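Local coordinates for protein formimidoylglutamase (Bacillus subtilis, PDB 3M1R) that hydrolyses N-formimidoyl-L-glutamate to L-glutamate and formamide, a step of histidine degradation, using a two-metal centre of the arginase family, at residues Phe152-Asp157 and Glu193-Gln198; Leu186-Ile191 and Val209-Met214. All coordinates share one frame; numbering follows the deposited sequence.

Contact 1: residues Phe152-Asp157 and Glu193-Gln198. With CA (calcium ion), chain B; CA (calcium ion), chain C.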
loop_
_atom_site.group_PDB
_atom_site.type_symbol
_atom_site.label_atom_id
_atom_site.label_comp_id
_atom_site.label_asym_id
_atom_site.label_seq_id
_atom_site.Cartn_x
_atom_site.Cartn_y
_atom_site.Cartn_z
ATOM N N PHE D 152 12.860 26.381 11.133
ATOM C CA PHE D 152 11.450 26.046 10.962
ATOM C C PHE D 152 11.214 24.684 11.615
ATOM O O PHE D 152 11.816 23.680 11.216
ATOM C CB PHE D 152 11.063 26.004 9.485
ATOM C CG PHE D 152 10.971 27.364 8.842
ATOM C CD1 PHE D 152 9.792 28.086 8.883
ATOM C CD2 PHE D 152 12.060 27.910 8.199
ATOM C CE1 PHE D 152 9.712 29.323 8.294
ATOM C CE2 PHE D 152 11.989 29.162 7.615
ATOM C CZ PHE D 152 10.817 29.862 7.654
ATOM N N ASP D 153 10.359 24.652 12.629
ATOM C CA ASP D 153 10.213 23.449 13.433
ATOM C C ASP D 153 8.980 23.461 14.326
ATOM O O ASP D 153 8.629 24.500 14.906
ATOM C CB ASP D 153 11.469 23.249 14.306
ATOM C CG ASP D 153 11.813 21.794 14.473
ATOM O OD1 ASP D 153 10.863 21.036 14.703
ATOM O OD2 ASP D 153 12.998 21.407 14.363
ATOM N N ALA D 154 8.320 22.303 14.432
ATOM C CA ALA D 154 7.309 22.109 15.462
ATOM C C ALA D 154 7.969 21.942 16.831
ATOM O O ALA D 154 7.309 22.123 17.844
ATOM C CB ALA D 154 6.425 20.850 15.160
ATOM N N HIS D 155 9.251 21.563 16.857
ATOM C CA HIS D 155 9.927 21.187 18.107
ATOM C C HIS D 155 11.166 22.017 18.382
ATOM O O HIS D 155 11.851 22.432 17.453
ATOM C CB HIS D 155 10.372 19.724 18.076
ATOM C CG HIS D 155 9.370 18.799 17.472
ATOM N ND1 HIS D 155 9.245 18.636 16.107
ATOM C CD2 HIS D 155 8.433 18.007 18.032
ATOM C CE1 HIS D 155 8.295 17.759 15.856
ATOM N NE2 HIS D 155 7.775 17.366 17.002
ATOM N N HIS D 156 11.480 22.192 19.668
ATOM C CA HIS D 156 12.638 22.979 20.097
ATOM C C HIS D 156 13.947 22.322 19.687
ATOM O O HIS D 156 14.906 23.009 19.320
ATOM C CB HIS D 156 12.627 23.189 21.616
ATOM C CG HIS D 156 11.514 24.071 22.097
ATOM N ND1 HIS D 156 11.402 25.395 21.730
ATOM C CD2 HIS D 156 10.469 23.821 22.921
ATOM C CE1 HIS D 156 10.331 25.920 22.298
ATOM N NE2 HIS D 156 9.747 24.984 23.030
ATOM N N ASP D 157 13.973 20.992 19.738
ATOM C CA ASP D 157 15.174 20.207 19.443
ATOM C C ASP D 157 16.343 20.522 20.342
ATOM O O ASP D 157 17.477 20.629 19.872
ATOM C CB ASP D 157 15.627 20.382 18.002
ATOM C CG ASP D 157 14.885 19.486 17.054
ATOM O OD1 ASP D 157 13.953 18.775 17.503
ATOM O OD2 ASP D 157 15.245 19.481 15.857
ATOM N N GLU D 193 1.904 23.563 19.754
ATOM C CA GLU D 193 1.213 23.104 20.959
ATOM C C GLU D 193 1.123 21.568 21.013
ATOM O O GLU D 193 0.657 20.935 20.073
ATOM C CB GLU D 193 -0.189 23.717 20.995
ATOM C CG GLU D 193 -1.070 23.267 22.142
ATOM C CD GLU D 193 -0.843 24.070 23.409
ATOM O OE1 GLU D 193 0.331 24.378 23.716
ATOM O OE2 GLU D 193 -1.838 24.393 24.104
ATOM N N PHE D 194 1.586 20.989 22.121
ATOM C CA PHE D 194 1.607 19.536 22.356
ATOM C C PHE D 194 2.706 18.785 21.609
ATOM O O PHE D 194 2.706 17.561 21.598
ATOM C CB PHE D 194 0.242 18.862 22.106
ATOM C CG PHE D 194 -0.809 19.261 23.089
ATOM C CD1 PHE D 194 -1.946 19.926 22.673
ATOM C CD2 PHE D 194 -0.639 19.009 24.440
ATOM C CE1 PHE D 194 -2.901 20.316 23.583
ATOM C CE2 PHE D 194 -1.587 19.403 25.352
ATOM C CZ PHE D 194 -2.722 20.057 24.929
ATOM N N SER D 195 3.648 19.512 21.013
ATOM C CA SER D 195 4.828 18.891 20.405
ATOM C C SER D 195 6.101 18.975 21.269
ATOM O O SER D 195 7.167 18.515 20.850
ATOM C CB SER D 195 5.100 19.514 19.022
ATOM O OG SER D 195 3.988 19.322 18.162
ATOM N N ASN D 196 5.992 19.554 22.468
ATOM C CA ASN D 196 7.179 19.849 23.275
ATOM C C ASN D 196 7.042 19.575 24.769
ATOM O O ASN D 196 5.934 19.407 25.281
ATOM C CB ASN D 196 7.604 21.302 23.066
ATOM C CG ASN D 196 8.048 21.566 21.672
ATOM O OD1 ASN D 196 9.133 21.158 21.278
ATOM N ND2 ASN D 196 7.202 22.230 20.894
ATOM N N SER D 197 8.181 19.540 25.458
ATOM C CA SER D 197 8.224 19.271 26.898
ATOM C C SER D 197 8.470 20.541 27.696
ATOM O O SER D 197 9.129 21.470 27.213
ATOM C CB SER D 197 9.326 18.274 27.217
ATOM O OG SER D 197 9.110 17.054 26.524
ATOM N N GLN D 198 7.961 20.563 28.927
ATOM C CA GLN D 198 8.083 21.725 29.801
ATOM C C GLN D 198 9.544 22.091 30.029
ATOM O O GLN D 198 9.918 23.263 29.969
ATOM C CB GLN D 198 7.402 21.445 31.138
ATOM C CG GLN D 198 7.364 22.639 32.086
ATOM C CD GLN D 198 6.371 22.440 33.222
ATOM O OE1 GLN D 198 6.253 21.343 33.777
ATOM N NE2 GLN D 198 5.647 23.499 33.566
HETATM CA CA CA B . 10.683 18.726 14.233
HETATM CA CA CA C . 13.030 18.827 15.017
#
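The imidazole of His155 meets Ser195 at its edge: the backbone O of Ser195 sits near the ring plane, 3.1 Å from CD2 of His155. One face of the same ring carries Ala154 CB, offset toward the rim, and on the edge away from CD2 the ring's ND1 binds a calcium ion at 2.4 Å. With CG beside the backbone N (chi1 -41°), the ring reaches the metal with one edge and Ser195 with another, which limits its rotation. The second flat group is the amide of Asn196, which bonds at both ends. Its ND2 donates to the backbone O of Ala154 at 3.1 Å, in the carbonyl plane, while its OD1 accepts from the backbone N of His156 at 3.0 Å, the donor tilted 28° from the amide carbonyl plane. These two bonds define which way round the amide lies and hold the backbone before and after the metal ligand His155. The side chains of His156 and Asn196 cross at about a right angle, with ring and amide planes 46° apart, and His156 CD2 comes within 3.4 Å of Asn196 OD1. Within Phe152-Asp157, Asp153 OD1 binds the same calcium ion as His155 and also accepts from His155 N at 2.7 Å, forming an Asx turn; Asp153 OD2 and both carboxylate oxygens of Asp157 bind the second ion. Asn130, Asp245 and Asp247 complete the pair of sites, which are inferred to hold manganese in the working enzyme. Phe194 packs edge-to-face with His311 of a second subunit. The contact joins the loop after strand 147-152 to the loop before helix 198-206; Phe152 packs on helix 267-278, Asp157 on helix 171-178, and His156 and Asn196 both on Ile191 of strand 186-191.

Contact 2: residues Leu186-Ile191 and Val209-Met214; sequences LIQLGI and VNIHTM
Gln188 lies across Val209 at about a right angle, its CG 3.6 Å from Val209 CG1, and runs alongside Ile211, with its OE1 beside CG1 of Ile211. Its chain is extended beyond CG (chi2 -172°), which carries the amide out to His156 and Gln151, its hydrogen-bond partners in the neighbouring loop and strand. Shortening this residue to an alanine is likely to leave His156 ND1 without its acceptor, Gln151 OE1 without its donor, and Val209 CG1 without the chain lying across it. Near the bulge, Ile191 CG1 touches Ile211 CG2 at 3.7 Å. On the face bearing Ile187, Leu189, Asn210 and His212, His212 stands beside Leu189, its CB 4.0 Å from Leu189 CD2, and Ile187 crosses Asn210; helix 222-234 covers Ile187 and His212. The strands run parallel, their axes 24° apart, and Gln188 bonds through both backbone polar atoms: its N to Asn210 O and its O to His212 N, each at 2.9 Å. Beyond Leu189 the register slips by one residue in a beta bulge. There His212 O takes Gly190 N at 2.9 Å and, weakly, Ile191 N, while Ile191 O accepts from the N of Met214, a selenomethionine. At the backbone angles of Gly190 (phi 102°) a CB would press against the carbonyl O of Leu189, which by itself calls for glycine. Parallel pairing, regular up to Leu189, is thus combined with a buried Gln188 amide satisfied by His156 and Gln151 outside the strand pair.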
loop_
_atom_site.group_PDB
_atom_site.type_symbol
_atom_site.label_atom_id
_atom_site.label_comp_id
_atom_site.label_asym_id
_atom_site.label_seq_id
_atom_site.Cartn_x
_atom_site.Cartn_y
_atom_site.Cartn_z
ATOM N N LEU D 186 18.934 32.658 17.502
ATOM C CA LEU D 186 18.182 31.503 17.034
ATOM C C LEU D 186 16.735 31.931 16.988
ATOM O O LEU D 186 16.184 32.350 18.007
ATOM C CB LEU D 186 18.322 30.348 18.031
ATOM C CG LEU D 186 18.287 28.887 17.552
ATOM C CD1 LEU D 186 17.751 27.977 18.638
ATOM C CD2 LEU D 186 17.482 28.723 16.291
ATOM N N ILE D 187 16.127 31.853 15.808
ATOM C CA ILE D 187 14.697 32.105 15.666
ATOM C C ILE D 187 13.959 30.799 15.325
ATOM O O ILE D 187 14.124 30.239 14.231
ATOM C CB ILE D 187 14.432 33.163 14.583
ATOM C CG1 ILE D 187 15.087 34.478 14.974
ATOM C CG2 ILE D 187 12.961 33.393 14.398
ATOM C CD1 ILE D 187 15.202 35.405 13.827
ATOM N N GLN D 188 13.152 30.311 16.266
ATOM C CA GLN D 188 12.392 29.083 16.049
ATOM C C GLN D 188 11.002 29.452 15.594
ATOM O O GLN D 188 10.288 30.157 16.299
ATOM C CB GLN D 188 12.318 28.232 17.322
ATOM C CG GLN D 188 13.673 27.850 17.892
ATOM C CD GLN D 188 13.564 26.846 19.039
ATOM O OE1 GLN D 188 12.737 26.998 19.945
ATOM N NE2 GLN D 188 14.416 25.826 19.013
ATOM N N LEU D 189 10.620 28.969 14.416
ATOM C CA LEU D 189 9.341 29.334 13.826
ATOM C C LEU D 189 8.481 28.092 13.696
ATOM O O LEU D 189 8.903 27.107 13.089
ATOM C CB LEU D 189 9.553 29.983 12.443
ATOM C CG LEU D 189 10.344 31.297 12.373
ATOM C CD1 LEU D 189 10.758 31.609 10.937
ATOM C CD2 LEU D 189 9.536 32.460 12.951
ATOM N N GLY D 190 7.281 28.137 14.270
ATOM C CA GLY D 190 6.315 27.055 14.131
ATOM C C GLY D 190 6.199 26.123 15.318
ATOM O O GLY D 190 5.563 25.063 15.210
ATOM N N ILE D 191 6.802 26.505 16.452
ATOM C CA ILE D 191 6.788 25.645 17.652
ATOM C C ILE D 191 5.335 25.319 17.994
ATOM O O ILE D 191 4.506 26.211 18.154
ATOM C CB ILE D 191 7.490 26.311 18.860
ATOM C CG1 ILE D 191 8.987 26.531 18.577
ATOM C CG2 ILE D 191 7.301 25.481 20.105
ATOM C CD1 ILE D 191 9.730 25.259 18.180
ATOM N N VAL D 209 16.269 31.952 23.487
ATOM C CA VAL D 209 15.878 31.620 22.126
ATOM C C VAL D 209 14.603 32.391 21.776
ATOM O O VAL D 209 13.719 32.584 22.621
ATOM C CB VAL D 209 15.715 30.082 21.942
ATOM C CG1 VAL D 209 15.020 29.730 20.603
ATOM C CG2 VAL D 209 17.077 29.412 22.026
ATOM N N ASN D 210 14.529 32.855 20.537
ATOM C CA ASN D 210 13.345 33.538 20.043
ATOM C C ASN D 210 12.316 32.526 19.574
ATOM O O ASN D 210 12.443 31.944 18.492
ATOM C CB ASN D 210 13.708 34.470 18.895
ATOM C CG ASN D 210 14.777 35.465 19.279
ATOM O OD1 ASN D 210 14.578 36.310 20.154
ATOM N ND2 ASN D 210 15.926 35.366 18.630
ATOM N N ILE D 211 11.285 32.336 20.384
ATOM C CA ILE D 211 10.295 31.317 20.100
ATOM C C ILE D 211 9.009 31.907 19.529
ATOM O O ILE D 211 8.395 32.778 20.127
ATOM C CB ILE D 211 9.986 30.496 21.351
ATOM C CG1 ILE D 211 11.289 29.961 21.937
ATOM C CG2 ILE D 211 9.009 29.355 21.012
ATOM C CD1 ILE D 211 11.223 29.698 23.428
ATOM N N HIS D 212 8.611 31.419 18.364
ATOM C CA HIS D 212 7.354 31.829 17.745
ATOM C C HIS D 212 6.451 30.627 17.491
ATOM O O HIS D 212 6.657 29.865 16.539
ATOM C CB HIS D 212 7.639 32.599 16.458
ATOM C CG HIS D 212 8.496 33.802 16.683
ATOM N ND1 HIS D 212 7.982 35.077 16.758
ATOM C CD2 HIS D 212 9.825 33.914 16.919
ATOM C CE1 HIS D 212 8.962 35.927 17.004
ATOM N NE2 HIS D 212 10.091 35.247 17.110
ATOM N N THR D 213 5.453 30.464 18.353
ATOM C CA THR D 213 4.532 29.337 18.251
ATOM C C THR D 213 3.641 29.438 17.017
ATOM O O THR D 213 3.598 30.471 16.336
ATOM C CB THR D 213 3.648 29.218 19.500
ATOM O OG1 THR D 213 2.750 30.332 19.551
ATOM C CG2 THR D 213 4.509 29.214 20.754
HETATM N N MSE D 214 2.975 28.333 16.713
HETATM C CA MSE D 214 1.981 28.275 15.655
HETATM C C MSE D 214 0.852 29.226 16.001
HETATM O O MSE D 214 0.235 29.812 15.112
HETATM C CB MSE D 214 1.428 26.849 15.532
HETATM C CG MSE D 214 2.329 25.905 14.731
HETATM SE SE MSE D 214 2.728 26.546 12.913
HETATM C CE MSE D 214 0.922 26.947 12.313
#

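In the fold
Contacts 1 and 2 have centres 9 Å apart and lie on the same side of the chain's centre, at the 147-152, 186-191, 210-213 end of the parallel arginase-family sheet. Along the chain their segments alternate: Phe152-Asp157, Leu186-Ile191, Glu193-Gln198, then Val209-Met214. Contact 2 pairs the two strands of a beta-alpha-beta unit whose crossover is helix 198-206, and contact 1 joins loops that leave the C-terminal ends of strands 147-152 and 186-191. They touch directly, through His156 ND1 and Gln188 OE1 at 2.7 Å and Asp153 N and Leu189 O at 2.9 Å, both probable hydrogen bonds. The edge of the sheet is thereby linked to the loop carrying metal ligands.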